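Local coordinates for protein insulinase family protease (Yersinia pestis, PDB 3GO9) that belongs to the insulinase (M16) family of zinc peptidases and may act as a protease, though its activity remains uncertain, at residues H278-Q281 with A285-R288. Residues are numbered along the deposited sequence; the frame is centred on the assembly and turned at random.
Sequences HPIQ and ALSR
A285, which meets I280 across the contact, also lies over one face of the R288 guanidinium: its CA stands 3.5 Å above that plane, displaced from the centre of the group toward its edge. R288 folds its long chain back along the helix to get there. The A285 methyl projects toward the loop, roughly at right angles to the direction of the guanidinium, and its CB is 3.9 Å from I280 CG2 and 4.1 Å from Q281 N. Alanine suits this place because a small methyl fits between the I280 branch and the R288 guanidinium.

I280 carries the contact through one branch. With chi1 at -67°, CG1 lies beside the backbone N and CG2 anti to it, which sends CG2 into the angle between two helix residues, 3.5 Å from L286 N and 3.8 Å from L286 CB. A beta-branched side chain is well suited, since a methyl so near its own backbone can press on the helix main chain. L286, also buried, meets it alongside with CB.

D282, just before helix 283-309, accepts the A285 N-H through OD1, joining the end of the loop to the helix's first turn. Within the range of the M16 inactive domain, the contact thus packs the loop leaving strand 267-276, the central strand of a five-stranded mixed sheet, against the first turn of the long helix 283-309 that follows it.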
loop_
_atom_site.group_PDB
_atom_site.type_symbol
_atom_site.label_atom_id
_atom_site.label_comp_id
_atom_site.label_asym_id
_atom_site.label_seq_id
_atom_site.Cartn_x
_atom_site.Cartn_y
_atom_site.Cartn_z
ATOM N N HIS A 278 4.122 4.758 13.754
ATOM C CA HIS A 278 5.244 5.697 13.922
ATOM C C HIS A 278 6.375 5.248 12.993
ATOM O O HIS A 278 6.954 4.196 13.260
ATOM C CB HIS A 278 5.678 5.656 15.379
ATOM C CG HIS A 278 4.564 5.952 16.347
ATOM N ND1 HIS A 278 4.033 5.004 17.200
ATOM C CD2 HIS A 278 3.847 7.085 16.550
ATOM C CE1 HIS A 278 3.048 5.548 17.900
ATOM N NE2 HIS A 278 2.917 6.811 17.522
ATOM N N PRO A 279 6.664 6.021 11.912
ATOM C CA PRO A 279 7.772 5.667 11.014
ATOM C C PRO A 279 9.084 5.406 11.749
ATOM O O PRO A 279 9.440 6.071 12.741
ATOM C CB PRO A 279 7.903 6.872 10.069
ATOM C CG PRO A 279 6.504 7.420 9.967
ATOM C CD PRO A 279 5.989 7.257 11.431
ATOM N N ILE A 280 9.824 4.453 11.204
ATOM C CA ILE A 280 11.029 3.972 11.833
ATOM C C ILE A 280 12.205 4.948 11.519
ATOM O O ILE A 280 12.584 5.040 10.383
ATOM C CB ILE A 280 11.323 2.601 11.277
ATOM C CG1 ILE A 280 10.231 1.626 11.741
ATOM C CG2 ILE A 280 12.709 2.108 11.736
ATOM C CD1 ILE A 280 10.024 0.458 10.844
ATOM N N GLN A 281 12.749 5.598 12.537
ATOM C CA GLN A 281 13.749 6.704 12.370
ATOM C C GLN A 281 15.155 6.213 12.550
ATOM O O GLN A 281 16.121 6.878 12.143
ATOM C CB GLN A 281 13.556 7.772 13.444
ATOM C CG GLN A 281 12.324 8.650 13.336
ATOM C CD GLN A 281 12.194 9.197 11.960
ATOM O OE1 GLN A 281 12.683 10.303 11.649
ATOM N NE2 GLN A 281 11.611 8.392 11.088
ATOM N N ALA A 285 14.351 1.642 16.725
ATOM C CA ALA A 285 12.960 1.560 16.277
ATOM C C ALA A 285 12.835 0.418 15.309
ATOM O O ALA A 285 11.808 -0.275 15.270
ATOM C CB ALA A 285 12.505 2.833 15.600
ATOM N N LEU A 286 13.863 0.234 14.473
ATOM C CA LEU A 286 13.805 -0.870 13.513
ATOM C C LEU A 286 13.723 -2.226 14.247
ATOM O O LEU A 286 12.910 -3.100 13.888
ATOM C CB LEU A 286 15.036 -0.834 12.575
ATOM C CG LEU A 286 15.063 -1.937 11.524
ATOM C CD1 LEU A 286 13.820 -2.003 10.579
ATOM C CD2 LEU A 286 16.340 -1.786 10.648
ATOM N N SER A 287 14.592 -2.403 15.231
ATOM C CA SER A 287 14.601 -3.606 16.025
ATOM C C SER A 287 13.259 -3.850 16.747
ATOM O O SER A 287 12.763 -4.999 16.803
ATOM C CB SER A 287 15.722 -3.505 17.053
ATOM O OG SER A 287 16.932 -3.668 16.352
ATOM N N ARG A 288 12.708 -2.794 17.302
ATOM C CA ARG A 288 11.385 -2.909 17.976
ATOM C C ARG A 288 10.311 -3.334 16.991
ATOM O O ARG A 288 9.465 -4.185 17.300
ATOM C CB ARG A 288 10.971 -1.619 18.676
ATOM C CG ARG A 288 11.871 -1.183 19.807
ATOM C CD ARG A 288 11.263 -0.051 20.644
ATOM N NE ARG A 288 10.918 1.148 19.868
ATOM C CZ ARG A 288 11.716 2.205 19.661
ATOM N NH1 ARG A 288 12.945 2.233 20.150
ATOM N NH2 ARG A 288 11.260 3.245 18.950
#